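PDB 6H0C: putative diflavin flavoprotein A 3 from Synechocystis sp., which probably passes electrons from NADH to oxygen, reducing it to water, this chain being the flavodiiron core with metallo-hydrolase-like and flavodoxin-like parts. Local coordinates for residues 261-265 and 290-294; 256-261 and 306-312. All blocks are in the same frame, centred on the assembly; numbering follows the deposited sequence.

Contact 1 of 2, residues 261-265 and 290-294; sequences IYASA and INAET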
ATOM      1  N   ILE A 261     -11.764  -4.526   8.953  1.00 24.78           N
ATOM      2  CA  ILE A 261     -12.369  -3.362   8.329  1.00 25.48           C
ATOM      3  C   ILE A 261     -11.800  -2.084   8.940  1.00 27.76           C
ATOM      4  O   ILE A 261     -12.008  -1.829  10.130  1.00 27.89           O
ATOM      5  CB  ILE A 261     -13.905  -3.393   8.509  1.00 23.47           C
ATOM      6  CG1 ILE A 261     -14.471  -4.671   7.879  1.00 24.07           C
ATOM      7  CG2 ILE A 261     -14.534  -2.130   7.945  1.00 27.17           C
ATOM      8  CD1 ILE A 261     -15.898  -4.988   8.268  1.00 34.47           C
ATOM      9  N   TYR A 262     -11.068  -1.291   8.158  1.00 20.08           N
ATOM     10  CA  TYR A 262     -10.591  -0.008   8.676  1.00 21.78           C
ATOM     11  C   TYR A 262     -11.037   1.163   7.801  1.00 26.85           C
ATOM     12  O   TYR A 262     -11.404   0.981   6.641  1.00 26.96           O
ATOM     13  CB  TYR A 262      -9.069  -0.018   8.843  1.00 22.70           C
ATOM     14  CG  TYR A 262      -8.266  -0.409   7.623  1.00 27.43           C
ATOM     15  CD1 TYR A 262      -7.923   0.528   6.668  1.00 31.51           C
ATOM     16  CD2 TYR A 262      -7.821  -1.717   7.447  1.00 29.20           C
ATOM     17  CE1 TYR A 262      -7.175   0.171   5.556  1.00 35.70           C
ATOM     18  CE2 TYR A 262      -7.070  -2.077   6.347  1.00 30.58           C
ATOM     19  CZ  TYR A 262      -6.746  -1.129   5.403  1.00 35.73           C
ATOM     20  OH  TYR A 262      -5.994  -1.476   4.295  1.00 38.22           O
ATOM     21  N   ALA A 263     -11.018   2.366   8.367  1.00 25.61           N
ATOM     22  CA  ALA A 263     -11.717   3.501   7.770  1.00 24.81           C
ATOM     23  C   ALA A 263     -11.133   3.964   6.431  1.00 27.95           C
ATOM     24  O   ALA A 263     -11.884   4.243   5.494  1.00 27.65           O
ATOM     25  CB  ALA A 263     -11.739   4.657   8.747  1.00 28.94           C
ATOM     26  N   SER A 264      -9.808   4.060   6.343  1.00 23.57           N
ATOM     27  CA  SER A 264      -9.162   4.486   5.101  1.00 27.19           C
ATOM     28  C   SER A 264      -7.703   4.032   5.024  1.00 29.06           C
ATOM     29  O   SER A 264      -7.135   3.542   6.011  1.00 27.55           O
ATOM     30  CB  SER A 264      -9.240   6.003   4.955  1.00 28.78           C
ATOM     31  OG  SER A 264      -8.358   6.620   5.870  1.00 31.53           O
ATOM     32  N   ALA A 265      -7.102   4.216   3.849  1.00 26.63           N
ATOM     33  CA  ALA A 265      -5.806   3.615   3.523  1.00 28.02           C
ATOM     34  C   ALA A 265      -4.627   4.258   4.238  1.00 29.21           C
ATOM     35  O   ALA A 265      -3.623   3.606   4.496  1.00 31.15           O
ATOM     36  CB  ALA A 265      -5.571   3.672   2.012  1.00 27.40           C
ATOM     37  N   ILE A 290     -10.247  -4.755   4.608  1.00 22.67           N
ATOM     38  CA  ILE A 290     -11.295  -4.013   3.931  1.00 21.92           C
ATOM     39  C   ILE A 290     -11.116  -2.524   4.206  1.00 24.88           C
ATOM     40  O   ILE A 290     -11.121  -2.090   5.367  1.00 22.37           O
ATOM     41  CB  ILE A 290     -12.687  -4.441   4.401  1.00 23.56           C
ATOM     42  CG1 ILE A 290     -12.921  -5.922   4.106  1.00 26.72           C
ATOM     43  CG2 ILE A 290     -13.755  -3.548   3.775  1.00 24.36           C
ATOM     44  CD1 ILE A 290     -13.227  -6.200   2.668  1.00 38.51           C
ATOM     45  N   ASN A 291     -10.929  -1.755   3.139  1.00 23.34           N
ATOM     46  CA  ASN A 291     -10.898  -0.301   3.216  1.00 23.37           C
ATOM     47  C   ASN A 291     -12.338   0.193   3.091  1.00 24.93           C
ATOM     48  O   ASN A 291     -12.925   0.147   2.009  1.00 22.85           O
ATOM     49  CB  ASN A 291      -9.993   0.270   2.110  1.00 25.21           C
ATOM     50  CG  ASN A 291      -9.904   1.791   2.126  1.00 25.91           C
ATOM     51  OD1 ASN A 291     -10.766   2.475   2.668  1.00 29.14           O
ATOM     52  ND2 ASN A 291      -8.859   2.325   1.501  1.00 25.40           N
ATOM     53  N   ALA A 292     -12.912   0.632   4.209  1.00 23.28           N
ATOM     54  CA  ALA A 292     -14.318   1.027   4.243  1.00 24.42           C
ATOM     55  C   ALA A 292     -14.600   2.148   3.246  1.00 25.59           C
ATOM     56  O   ALA A 292     -15.671   2.217   2.642  1.00 25.29           O
ATOM     57  CB  ALA A 292     -14.708   1.456   5.652  1.00 23.81           C
ATOM     58  N   GLU A 293     -13.615   3.016   3.067  1.00 23.51           N
ATOM     59  CA  GLU A 293     -13.756   4.176   2.198  1.00 28.47           C
ATOM     60  C   GLU A 293     -13.945   3.791   0.731  1.00 30.48           C
ATOM     61  O   GLU A 293     -14.682   4.447   0.005  1.00 30.82           O
ATOM     62  CB  GLU A 293     -12.523   5.059   2.344  1.00 32.71           C
ATOM     63  CG  GLU A 293     -12.729   6.494   2.000  1.00 43.87           C
ATOM     64  CD  GLU A 293     -11.542   7.328   2.403  1.00 46.90           C
ATOM     65  OE1 GLU A 293     -10.426   7.032   1.936  1.00 40.22           O
ATOM     66  OE2 GLU A 293     -11.717   8.267   3.205  1.00 57.85           O
ATOM     67  N   THR A 294     -13.276   2.728   0.295  1.00 26.88           N
ATOM     68  CA  THR A 294     -13.236   2.412  -1.125  1.00 29.44           C
ATOM     69  C   THR A 294     -13.909   1.085  -1.444  1.00 31.22           C
ATOM     70  O   THR A 294     -14.157   0.774  -2.603  1.00 35.50           O
ATOM     71  CB  THR A 294     -11.788   2.373  -1.645  1.00 30.19           C
ATOM     72  OG1 THR A 294     -11.081   1.322  -0.984  1.00 32.62           O
ATOM     73  CG2 THR A 294     -11.085   3.703  -1.382  1.00 27.92           C
TER
HETATM   74  O   HOH W   1      -8.517   5.082   1.514  1.00 25.46           O
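The beta-alpha-beta unit that opens the flavodoxin-like domain is tied together here, at the carboxyl ends of its two parallel strands, where Ile261 pairs with Ile290 and Tyr262 with Asn291. Tyr262 is gripped through both of its backbone polar atoms: its N donates to Ile290 O (2.9 Å), and its O receives Ala292 N (2.9 Å) at a nearly straight 174°. One residue further on the pairing gives way, and the bond from Glu293 N to Ala263 O is weak (3.2 Å, 125°). Ile261 and Ile290 lie alongside, pointing the same way, with Ile261 CG1 3.9 Å from Ile290 CB. The Tyr262 side chain leaves from the other face of the sheet; its chi1 of 54° turns the ring back so that one face covers Ile290 O, near the rim. Asn291 extends CG anti to its own N, which carries the amide alongside the 263-265 loop. Asn291 OD1 accepts a weak bond from Glu293 N (2.9 Å), an Asx turn, while ND2 donates to Pro152 O in the metallo-hydrolase region. A water also accepts from Asn291 ND2 (2.8 Å) and from Ala265 N (2.9 Å). The 263-265 loop probably corresponds to the one that in flavodoxins holds the FMN phosphate. Here two N-H donors that cannot bond each other share one water as acceptor, which joins both to the Glu293 carboxylate by donating to OE1.

Contact 2 of 2, residues 256-261 and 306-312; sequences LNVALI and KSAGFIF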
ATOM      1  N   LEU A 256      -8.613 -20.474   9.077  1.00 36.60           N
ATOM      2  CA  LEU A 256      -9.358 -19.391   9.684  1.00 30.60           C
ATOM      3  C   LEU A 256      -9.045 -18.068   8.997  1.00 33.28           C
ATOM      4  O   LEU A 256      -7.946 -17.871   8.470  1.00 28.18           O
ATOM      5  CB  LEU A 256      -9.052 -19.322  11.178  1.00 29.59           C
ATOM      6  CG  LEU A 256      -9.595 -20.518  11.975  1.00 36.50           C
ATOM      7  CD1 LEU A 256      -9.165 -20.453  13.435  1.00 35.15           C
ATOM      8  CD2 LEU A 256     -11.128 -20.625  11.879  1.00 32.95           C
ATOM      9  N   ASN A 257     -10.026 -17.173   8.992  1.00 31.98           N
ATOM     10  CA  ASN A 257      -9.874 -15.875   8.352  1.00 29.74           C
ATOM     11  C   ASN A 257     -10.493 -14.757   9.192  1.00 31.35           C
ATOM     12  O   ASN A 257     -11.547 -14.941   9.814  1.00 30.47           O
ATOM     13  CB  ASN A 257     -10.501 -15.895   6.958  1.00 29.18           C
ATOM     14  CG  ASN A 257     -10.559 -14.519   6.323  1.00 33.75           C
ATOM     15  OD1 ASN A 257     -11.384 -13.691   6.706  1.00 36.40           O
ATOM     16  ND2 ASN A 257      -9.694 -14.272   5.335  1.00 31.09           N
ATOM     17  N   VAL A 258      -9.839 -13.600   9.207  1.00 24.98           N
ATOM     18  CA  VAL A 258     -10.371 -12.439   9.907  1.00 26.67           C
ATOM     19  C   VAL A 258     -10.661 -11.328   8.918  1.00 26.21           C
ATOM     20  O   VAL A 258      -9.807 -10.991   8.102  1.00 25.28           O
ATOM     21  CB  VAL A 258      -9.398 -11.904  10.981  1.00 28.70           C
ATOM     22  CG1 VAL A 258      -9.899 -10.564  11.538  1.00 27.44           C
ATOM     23  CG2 VAL A 258      -9.202 -12.930  12.094  1.00 26.28           C
ATOM     24  N   ALA A 259     -11.868 -10.770   8.989  1.00 26.14           N
ATOM     25  CA  ALA A 259     -12.225  -9.581   8.217  1.00 24.08           C
ATOM     26  C   ALA A 259     -11.803  -8.347   9.006  1.00 28.59           C
ATOM     27  O   ALA A 259     -12.290  -8.107  10.110  1.00 29.92           O
ATOM     28  CB  ALA A 259     -13.710  -9.553   7.922  1.00 21.37           C
ATOM     29  N   LEU A 260     -10.876  -7.580   8.448  1.00 27.98           N
ATOM     30  CA  LEU A 260     -10.321  -6.428   9.138  1.00 22.97           C
ATOM     31  C   LEU A 260     -10.754  -5.184   8.404  1.00 26.67           C
ATOM     32  O   LEU A 260     -10.202  -4.839   7.358  1.00 26.70           O
ATOM     33  CB  LEU A 260      -8.795  -6.518   9.210  1.00 23.79           C
ATOM     34  CG  LEU A 260      -8.004  -5.291   9.666  1.00 30.58           C
ATOM     35  CD1 LEU A 260      -8.386  -4.907  11.071  1.00 31.48           C
ATOM     36  CD2 LEU A 260      -6.507  -5.581   9.587  1.00 34.73           C
ATOM     37  N   ILE A 261     -11.764  -4.526   8.953  1.00 24.78           N
ATOM     38  CA  ILE A 261     -12.369  -3.362   8.329  1.00 25.48           C
ATOM     39  C   ILE A 261     -11.800  -2.084   8.940  1.00 27.76           C
ATOM     40  O   ILE A 261     -12.008  -1.829  10.130  1.00 27.89           O
ATOM     41  CB  ILE A 261     -13.905  -3.393   8.509  1.00 23.47           C
ATOM     42  CG1 ILE A 261     -14.471  -4.671   7.879  1.00 24.07           C
ATOM     43  CG2 ILE A 261     -14.534  -2.130   7.945  1.00 27.17           C
ATOM     44  CD1 ILE A 261     -15.898  -4.988   8.268  1.00 34.47           C
ATOM     45  N   LYS A 306     -17.209 -15.237   5.043  1.00 36.94           N
ATOM     46  CA  LYS A 306     -16.196 -16.286   5.166  1.00 36.98           C
ATOM     47  C   LYS A 306     -15.286 -16.140   6.402  1.00 34.90           C
ATOM     48  O   LYS A 306     -14.414 -16.979   6.632  1.00 33.95           O
ATOM     49  CB  LYS A 306     -15.348 -16.356   3.883  1.00 32.28           C
ATOM     50  CG  LYS A 306     -14.153 -15.422   3.817  1.00 39.53           C
ATOM     51  CD  LYS A 306     -13.447 -15.536   2.454  1.00 43.89           C
ATOM     52  CE  LYS A 306     -12.112 -14.771   2.414  1.00 42.85           C
ATOM     53  NZ  LYS A 306     -12.267 -13.296   2.615  1.00 32.61           N
ATOM     54  N   SER A 307     -15.497 -15.106   7.215  1.00 30.61           N
ATOM     55  CA  SER A 307     -14.593 -14.864   8.342  1.00 29.97           C
ATOM     56  C   SER A 307     -15.038 -15.556   9.626  1.00 33.29           C
ATOM     57  O   SER A 307     -16.225 -15.820   9.827  1.00 33.94           O
ATOM     58  CB  SER A 307     -14.440 -13.361   8.609  1.00 25.71           C
ATOM     59  OG  SER A 307     -15.677 -12.775   8.995  1.00 30.89           O
ATOM     60  N   ALA A 308     -14.066 -15.836  10.489  1.00 30.00           N
ATOM     61  CA  ALA A 308     -14.322 -16.411  11.803  1.00 30.71           C
ATOM     62  C   ALA A 308     -14.387 -15.299  12.842  1.00 31.78           C
ATOM     63  O   ALA A 308     -14.937 -15.471  13.933  1.00 30.97           O
ATOM     64  CB  ALA A 308     -13.239 -17.428  12.168  1.00 29.88           C
ATOM     65  N   GLY A 309     -13.796 -14.162  12.496  1.00 29.84           N
ATOM     66  CA  GLY A 309     -13.846 -12.981  13.338  1.00 30.43           C
ATOM     67  C   GLY A 309     -13.768 -11.750  12.458  1.00 29.66           C
ATOM     68  O   GLY A 309     -13.369 -11.847  11.296  1.00 29.04           O
ATOM     69  N   PHE A 310     -14.168 -10.604  12.997  1.00 23.58           N
ATOM     70  CA  PHE A 310     -14.003  -9.325  12.311  1.00 22.04           C
ATOM     71  C   PHE A 310     -13.518  -8.270  13.297  1.00 23.73           C
ATOM     72  O   PHE A 310     -13.774  -8.360  14.501  1.00 26.38           O
ATOM     73  CB  PHE A 310     -15.310  -8.871  11.644  1.00 24.35           C
ATOM     74  CG  PHE A 310     -16.457  -8.648  12.611  1.00 24.58           C
ATOM     75  CD1 PHE A 310     -16.652  -7.417  13.203  1.00 25.90           C
ATOM     76  CD2 PHE A 310     -17.343  -9.675  12.914  1.00 26.97           C
ATOM     77  CE1 PHE A 310     -17.698  -7.214  14.086  1.00 31.84           C
ATOM     78  CE2 PHE A 310     -18.392  -9.473  13.792  1.00 26.72           C
ATOM     79  CZ  PHE A 310     -18.570  -8.245  14.381  1.00 28.61           C
ATOM     80  N   ILE A 311     -12.823  -7.267  12.773  1.00 23.45           N
ATOM     81  CA  ILE A 311     -12.243  -6.195  13.573  1.00 20.80           C
ATOM     82  C   ILE A 311     -12.502  -4.856  12.894  1.00 24.90           C
ATOM     83  O   ILE A 311     -12.265  -4.724  11.696  1.00 27.83           O
ATOM     84  CB  ILE A 311     -10.730  -6.393  13.745  1.00 21.44           C
ATOM     85  CG1 ILE A 311     -10.431  -7.765  14.376  1.00 24.00           C
ATOM     86  CG2 ILE A 311     -10.126  -5.257  14.557  1.00 24.32           C
ATOM     87  CD1 ILE A 311      -8.941  -8.078  14.542  1.00 25.31           C
ATOM     88  N   PHE A 312     -12.997  -3.874  13.644  1.00 23.84           N
ATOM     89  CA  PHE A 312     -13.214  -2.520  13.119  1.00 24.37           C
ATOM     90  C   PHE A 312     -12.169  -1.543  13.655  1.00 26.47           C
ATOM     91  O   PHE A 312     -11.880  -1.528  14.859  1.00 26.48           O
ATOM     92  CB  PHE A 312     -14.613  -1.999  13.477  1.00 23.35           C
ATOM     93  CG  PHE A 312     -15.686  -2.316  12.448  1.00 27.51           C
ATOM     94  CD1 PHE A 312     -16.366  -1.291  11.795  1.00 28.20           C
ATOM     95  CD2 PHE A 312     -16.042  -3.629  12.161  1.00 26.07           C
ATOM     96  CE1 PHE A 312     -17.370  -1.570  10.870  1.00 27.00           C
ATOM     97  CE2 PHE A 312     -17.044  -3.913  11.233  1.00 25.37           C
ATOM     98  CZ  PHE A 312     -17.704  -2.881  10.585  1.00 24.73           C
TER
HETATM   99  O   HOH W   2     -12.653 -18.271   8.641  1.00 32.07           O
HETATM  100  O   HOH W   3     -12.945 -12.375   5.038  1.00 32.40           O
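Residues 257-261 and 309-312 run parallel, their axes 4.5 Å apart at closest approach and 18° apart in direction, with Val258 paired to Gly309, Ala259 to Phe310, Leu260 to Ile311 and Ile261 to Phe312. Ala259 bonds through both backbone atoms. Its N donates to Gly309 O; Ala259 O accepts from Ile311 N at 2.8 Å, and Ile311 O in turn takes Ile261 N. Just ahead of strand 309-312, Ala308 N donates to Asn257 O (2.8 Å). On one face of the sheet Ile261 and Phe312 lie side by side: Ile261 CB stands over the centre of the Phe312 ring, 4.2 Å from its centroid and 10° off the normal, a CH-pi contact, and Ile261 CD1 presses on Phe312 CE2 at 3.4 Å. Helix 323-335 covers this face, and Phe362 meets both Phe310 and Phe312 edge-to-face. On the other face Ile311 is flanked by two side chains, its CD1 4.0 Å from Val258 CG1 and its CB 3.9 Å from Leu260 CD1; helices 268-281 and 382-404 pack there. At the amino end Asn257 and Lys306 have polar ends that converge on Thr288 OG1, to which both ND2 and NZ are hydrogen-bonded. A water joins them a second time, donating to Asn257 OD1 (2.6 Å) and accepting from Lys306 NZ. All this matches the flavodoxin-like fold, a five-stranded parallel sheet of order 2-1-3-4-5 with helices on both faces, within which these two strands are interior neighbours.

From the N terminus, the chain first passes through the metallo-hydrolase region and then enters the flavodoxin-like domain along strand 257-262, which serves both contacts. Helix 268-281 leads back to strand 286-291, and contact 1 closes that first, smaller loop. The chain then runs through helix 297-306 to strand 309-313, where contact 2 closes a larger loop with contact 1 nested inside it. Strand 257-262 therefore lies between 286-291 and 309-313, giving the first three places, 2-1-3, of the sheet's 2-1-3-4-5 order. The two contacts share Ile261 and touch where Ile290 N approaches Leu260 O at 2.8 Å, a probable hydrogen bond; their centres are 14 Å apart.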